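Local structure of viral macrophage inflammatory protein 2 (2FHT) at residues Y29-L34 against G39-T44; L20-L25 against Q64-T69. The protein binds a wide range of chemokine receptors, human CXCR4 among them, and so blocks infection by several HIV-1 strains. All blocks are in the same frame, centred on the assembly; numbering follows the deposited sequence.

Interaction 1: Y29-L34 against G39-T44; sequences YPTSQL and GVIFLT
With chi1 at 56°, Y29 holds CG between its backbone N and its carbonyl carbon, which lays the ring along the neighbouring strand, over I41 and as far as L43. I41 meets it with CG1 anti to its carbonyl carbon and beside its N (chi1 -61°), a setting in which both of its branches reach the ring. I41 CB stands over one face of the Y29 ring, 3.9 Å from its centroid and 18° off the normal, a CH-pi contact; I41 CD1 presses on Y29 CE2 at 3.2 Å, a close approach, while I41 CG2 lies over the same face, against Y29 CZ and OH. L43 comes to the ring differently, its CG in the ring plane at the edge, 3.7 Å from Y29 CE1. This is the first hairpin of the three-stranded antiparallel chemokine sheet, 25-30 against 39-44. Y29 and I41 form a hydrogen-bonded pair of it: I41 N gives a nearly straight bond of 2.8 Å to Y29 O, and Y29 N returns one of 2.9 Å to I41 O. P30 and V40 follow as a non-hydrogen-bonded pair facing the other side of the sheet, where V40 packs on M63 of helix 57-65. Beyond the strand, T31 N reaches G39 O in a longer bond of 3.3 Å, approaching from above the carbonyl plane. T31 OG1 lies 3.1 Å from the same G39 O, and the T31 methyl CG2 packs against I41 CD1 at 3.7 Å.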
loop_
_atom_site.group_PDB
_atom_site.type_symbol
_atom_site.label_atom_id
_atom_site.label_comp_id
_atom_site.label_asym_id
_atom_site.label_seq_id
_atom_site.Cartn_x
_atom_site.Cartn_y
_atom_site.Cartn_z
ATOM N N TYR A 29 3.864 -2.599 -0.401
ATOM C CA TYR A 29 4.094 -3.496 0.719
ATOM C C TYR A 29 2.812 -3.552 1.524
ATOM O O TYR A 29 2.051 -2.577 1.543
ATOM C CB TYR A 29 5.293 -3.063 1.561
ATOM C CG TYR A 29 5.233 -1.661 2.094
ATOM C CD1 TYR A 29 5.766 -0.595 1.368
ATOM C CD2 TYR A 29 4.716 -1.403 3.357
ATOM C CE1 TYR A 29 5.794 0.699 1.895
ATOM C CE2 TYR A 29 4.742 -0.126 3.894
ATOM C CZ TYR A 29 5.282 0.924 3.163
ATOM O OH TYR A 29 5.321 2.185 3.718
ATOM N N PRO A 30 2.488 -4.735 2.083
ATOM C CA PRO A 30 1.265 -4.889 2.882
ATOM C C PRO A 30 1.452 -4.310 4.259
ATOM O O PRO A 30 2.579 -4.107 4.692
ATOM C CB PRO A 30 1.082 -6.408 2.953
ATOM C CG PRO A 30 2.476 -6.918 2.952
ATOM C CD PRO A 30 3.247 -6.002 2.013
ATOM N N THR A 31 0.351 -3.919 4.882
ATOM C CA THR A 31 0.396 -3.421 6.253
ATOM C C THR A 31 0.252 -4.667 7.148
ATOM O O THR A 31 -0.003 -5.790 6.661
ATOM C CB THR A 31 -0.738 -2.411 6.574
ATOM O OG1 THR A 31 -2.000 -2.962 6.220
ATOM C CG2 THR A 31 -0.542 -1.138 5.828
ATOM N N SER A 32 0.487 -4.494 8.440
ATOM C CA SER A 32 0.374 -5.600 9.376
ATOM C C SER A 32 -1.031 -6.167 9.324
ATOM O O SER A 32 -1.989 -5.418 9.190
ATOM C CB SER A 32 0.684 -5.099 10.792
ATOM O OG SER A 32 0.288 -6.043 11.776
ATOM N N GLN A 33 -1.154 -7.489 9.437
ATOM C CA GLN A 33 -2.457 -8.134 9.427
ATOM C C GLN A 33 -3.196 -7.787 10.697
ATOM O O GLN A 33 -4.376 -8.026 10.794
ATOM C CB GLN A 33 -2.335 -9.651 9.299
ATOM C CG GLN A 33 -1.652 -10.161 8.010
ATOM C CD GLN A 33 -2.480 -9.984 6.717
ATOM O OE1 GLN A 33 -3.647 -10.378 6.645
ATOM N NE2 GLN A 33 -1.834 -9.462 5.667
ATOM N N LEU A 34 -2.503 -7.214 11.677
ATOM C CA LEU A 34 -3.146 -6.799 12.935
ATOM C C LEU A 34 -3.843 -5.428 12.810
ATOM O O LEU A 34 -4.589 -5.017 13.699
ATOM C CB LEU A 34 -2.140 -6.784 14.105
ATOM C CG LEU A 34 -1.535 -8.121 14.579
ATOM C CD1 LEU A 34 -0.580 -7.868 15.724
ATOM C CD2 LEU A 34 -2.628 -9.120 15.001
ATOM N N GLY A 39 -5.022 -3.203 4.406
ATOM C CA GLY A 39 -4.518 -2.357 3.340
ATOM C C GLY A 39 -3.143 -2.626 2.782
ATOM O O GLY A 39 -2.431 -3.513 3.218
ATOM N N VAL A 40 -2.834 -1.947 1.691
ATOM C CA VAL A 40 -1.518 -2.063 1.081
ATOM C C VAL A 40 -1.015 -0.653 0.855
ATOM O O VAL A 40 -1.805 0.268 0.665
ATOM C CB VAL A 40 -1.516 -2.841 -0.272
ATOM C CG1 VAL A 40 -1.889 -4.321 -0.070
ATOM C CG2 VAL A 40 -2.419 -2.182 -1.260
ATOM N N ILE A 41 0.288 -0.468 0.963
ATOM C CA ILE A 41 0.883 0.838 0.740
ATOM C C ILE A 41 1.677 0.849 -0.571
ATOM O O ILE A 41 2.566 0.020 -0.768
ATOM C CB ILE A 41 1.829 1.226 1.903
ATOM C CG1 ILE A 41 1.042 1.292 3.222
ATOM C CG2 ILE A 41 2.522 2.545 1.601
ATOM C CD1 ILE A 41 1.915 1.308 4.506
ATOM N N PHE A 42 1.305 1.736 -1.492
ATOM C CA PHE A 42 2.033 1.866 -2.748
ATOM C C PHE A 42 3.130 2.899 -2.563
ATOM O O PHE A 42 2.931 3.901 -1.874
ATOM C CB PHE A 42 1.110 2.296 -3.901
ATOM C CG PHE A 42 0.202 1.209 -4.385
ATOM C CD1 PHE A 42 -1.142 1.204 -4.031
ATOM C CD2 PHE A 42 0.709 0.136 -5.123
ATOM C CE1 PHE A 42 -1.960 0.154 -4.405
ATOM C CE2 PHE A 42 -0.101 -0.919 -5.499
ATOM C CZ PHE A 42 -1.437 -0.921 -5.138
ATOM N N LEU A 43 4.316 2.605 -3.076
ATOM C CA LEU A 43 5.424 3.535 -2.998
ATOM C C LEU A 43 5.502 4.163 -4.362
ATOM O O LEU A 43 5.544 3.456 -5.366
ATOM C CB LEU A 43 6.730 2.815 -2.667
ATOM C CG LEU A 43 6.815 2.328 -1.219
ATOM C CD1 LEU A 43 8.025 1.444 -1.035
ATOM C CD2 LEU A 43 6.900 3.535 -0.282
ATOM N N THR A 44 5.398 5.481 -4.422
ATOM C CA THR A 44 5.463 6.156 -5.711
ATOM C C THR A 44 6.915 6.393 -6.083
ATOM O O THR A 44 7.814 6.241 -5.237
ATOM C CB THR A 44 4.645 7.483 -5.726
ATOM O OG1 THR A 44 5.285 8.487 -4.921
ATOM C CG2 THR A 44 3.211 7.222 -5.195
#

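Interaction 2: L20-L25 against Q64-T69; sequences LPQVLL and QQLPVT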
loop_
_atom_site.group_PDB
_atom_site.type_symbol
_atom_site.label_atom_id
_atom_site.label_comp_id
_atom_site.label_asym_id
_atom_site.label_seq_id
_atom_site.Cartn_x
_atom_site.Cartn_y
_atom_site.Cartn_z
ATOM N N LEU A 20 -4.658 4.646 -8.986
ATOM C CA LEU A 20 -3.328 5.206 -9.199
ATOM C C LEU A 20 -2.740 4.672 -10.483
ATOM O O LEU A 20 -2.813 3.488 -10.777
ATOM C CB LEU A 20 -2.394 4.839 -8.051
ATOM C CG LEU A 20 -2.645 5.416 -6.661
ATOM C CD1 LEU A 20 -1.984 4.509 -5.617
ATOM C CD2 LEU A 20 -2.122 6.860 -6.582
ATOM N N PRO A 21 -2.131 5.554 -11.267
ATOM C CA PRO A 21 -1.534 5.104 -12.518
ATOM C C PRO A 21 -0.175 4.447 -12.229
ATOM O O PRO A 21 0.706 5.044 -11.605
ATOM C CB PRO A 21 -1.416 6.403 -13.314
ATOM C CG PRO A 21 -1.118 7.427 -12.237
ATOM C CD PRO A 21 -2.068 7.021 -11.124
ATOM N N GLN A 22 -0.027 3.214 -12.688
ATOM C CA GLN A 22 1.184 2.451 -12.475
ATOM C C GLN A 22 2.477 3.184 -12.706
ATOM O O GLN A 22 3.432 2.998 -11.961
ATOM C CB GLN A 22 1.192 1.198 -13.342
ATOM C CG GLN A 22 2.492 0.410 -13.210
ATOM C CD GLN A 22 2.460 -0.904 -13.929
ATOM O OE1 GLN A 22 1.985 -0.992 -15.054
ATOM N NE2 GLN A 22 2.970 -1.943 -13.282
ATOM N N VAL A 23 2.524 3.967 -13.781
ATOM C CA VAL A 23 3.729 4.712 -14.166
ATOM C C VAL A 23 4.198 5.718 -13.117
ATOM O O VAL A 23 5.296 6.257 -13.218
ATOM C CB VAL A 23 3.552 5.362 -15.589
ATOM C CG1 VAL A 23 4.712 6.298 -15.934
ATOM C CG2 VAL A 23 3.451 4.262 -16.650
ATOM N N LEU A 24 3.369 5.963 -12.108
ATOM C CA LEU A 24 3.733 6.878 -11.027
ATOM C C LEU A 24 4.373 6.095 -9.856
ATOM O O LEU A 24 5.154 6.651 -9.071
ATOM C CB LEU A 24 2.471 7.599 -10.535
ATOM C CG LEU A 24 2.551 8.801 -9.577
ATOM C CD1 LEU A 24 3.279 9.971 -10.248
ATOM C CD2 LEU A 24 1.126 9.228 -9.158
ATOM N N LEU A 25 4.073 4.790 -9.804
ATOM C CA LEU A 25 4.491 3.864 -8.741
ATOM C C LEU A 25 5.705 2.975 -8.952
ATOM O O LEU A 25 5.918 2.430 -10.033
ATOM C CB LEU A 25 3.328 2.946 -8.404
ATOM C CG LEU A 25 2.015 3.448 -7.795
ATOM C CD1 LEU A 25 2.049 4.912 -7.445
ATOM C CD2 LEU A 25 0.860 3.123 -8.700
ATOM N N GLN A 64 -0.401 -7.064 -8.636
ATOM C CA GLN A 64 0.075 -8.058 -9.595
ATOM C C GLN A 64 1.250 -7.485 -10.360
ATOM O O GLN A 64 2.318 -8.081 -10.410
ATOM C CB GLN A 64 -0.985 -8.376 -10.642
ATOM C CG GLN A 64 -2.110 -9.288 -10.248
ATOM C CD GLN A 64 -2.929 -9.717 -11.468
ATOM O OE1 GLN A 64 -3.606 -10.735 -11.438
ATOM N NE2 GLN A 64 -2.816 -8.972 -12.564
ATOM N N GLN A 65 1.034 -6.347 -11.014
ATOM C CA GLN A 65 2.096 -5.746 -11.817
ATOM C C GLN A 65 3.308 -5.143 -11.136
ATOM O O GLN A 65 4.372 -5.059 -11.745
ATOM C CB GLN A 65 1.521 -4.763 -12.830
ATOM C CG GLN A 65 0.425 -3.893 -12.319
ATOM C CD GLN A 65 -0.281 -3.163 -13.452
ATOM O OE1 GLN A 65 -0.149 -1.949 -13.597
ATOM N NE2 GLN A 65 -1.025 -3.915 -14.268
ATOM N N LEU A 66 3.156 -4.696 -9.888
ATOM C CA LEU A 66 4.274 -4.097 -9.181
ATOM C C LEU A 66 4.951 -5.103 -8.263
ATOM O O LEU A 66 4.322 -6.070 -7.835
ATOM C CB LEU A 66 3.792 -2.915 -8.329
ATOM C CG LEU A 66 3.277 -1.642 -9.009
ATOM C CD1 LEU A 66 2.709 -0.737 -7.940
ATOM C CD2 LEU A 66 4.381 -0.929 -9.773
ATOM N N PRO A 67 6.256 -4.905 -7.974
ATOM C CA PRO A 67 6.967 -5.829 -7.076
ATOM C C PRO A 67 6.748 -5.386 -5.614
ATOM O O PRO A 67 6.479 -4.206 -5.352
ATOM C CB PRO A 67 8.425 -5.630 -7.480
ATOM C CG PRO A 67 8.460 -4.179 -7.777
ATOM C CD PRO A 67 7.202 -3.958 -8.590
ATOM N N VAL A 68 6.771 -6.340 -4.689
ATOM C CA VAL A 68 6.630 -6.018 -3.271
ATOM C C VAL A 68 8.010 -5.551 -2.816
ATOM O O VAL A 68 9.030 -6.109 -3.219
ATOM C CB VAL A 68 6.210 -7.235 -2.407
ATOM C CG1 VAL A 68 6.476 -6.953 -0.942
ATOM C CG2 VAL A 68 4.749 -7.501 -2.575
ATOM N N THR A 69 8.025 -4.557 -1.943
ATOM C CA THR A 69 9.263 -4.002 -1.450
ATOM C C THR A 69 9.435 -4.305 0.045
ATOM O O THR A 69 8.451 -4.489 0.751
ATOM C CB THR A 69 9.254 -2.476 -1.706
ATOM O OG1 THR A 69 10.571 -1.944 -1.532
ATOM C CG2 THR A 69 8.307 -1.774 -0.747
#
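L66 and Q22 run past each other in opposite directions, and the L66 methyl CD2 comes within 3.9 Å of Q22 NE2. The Q22 chain is extended, CG anti to the backbone N (chi1 176°), and this carries its amide from the 3-10 turn 22-24 across to the end of helix 57-65. There it crosses the Q65 side chain obliquely, the two amide planes turned by 24°, though the modelled orientation of the Q65 amide is doubtful. Deeper in the protein, both L66 methyls meet L25, the first residue of strand 25-30: L66 CD1 touches L25 CB at 3.8 Å, and L66 CD2 lies 3.7 Å from L25 O. The same leucine packs on F42 of the central strand, while Q22 and L25 both reach L62, a helical turn before L66. The contact thus grades from a polar, more exposed pair of glutamines to a buried leucine pair. L66 is also where the backbone leaves helical geometry, and the tail that follows runs back along W28. Joining the turn before the first strand to the end of the C-terminal helix in this way belongs to the chemokine fold, in which that helix packs across one face of the three-stranded antiparallel sheet.

Along the chain the two interactions are nested: segments 29-34 and 39-44 lie inside the long loop that L20-L25 and Q64-T69 close. Their centres are about 12 Å apart, and strand 25-30 belongs to both, contributing its first residue to interaction 2 and its last two to interaction 1. Direct packing also joins them. The methyl CG2 of T69 touches L43 CD1 at 3.2 Å and Y29 CD1 at 3.5 Å, while T44 CG2 meets L25 CD1 at 3.4 Å. A local hairpin and a contact spanning most of the sequence are thereby tied into one small domain, whose cysteines add the disulfides C11-C35 and C12-C51.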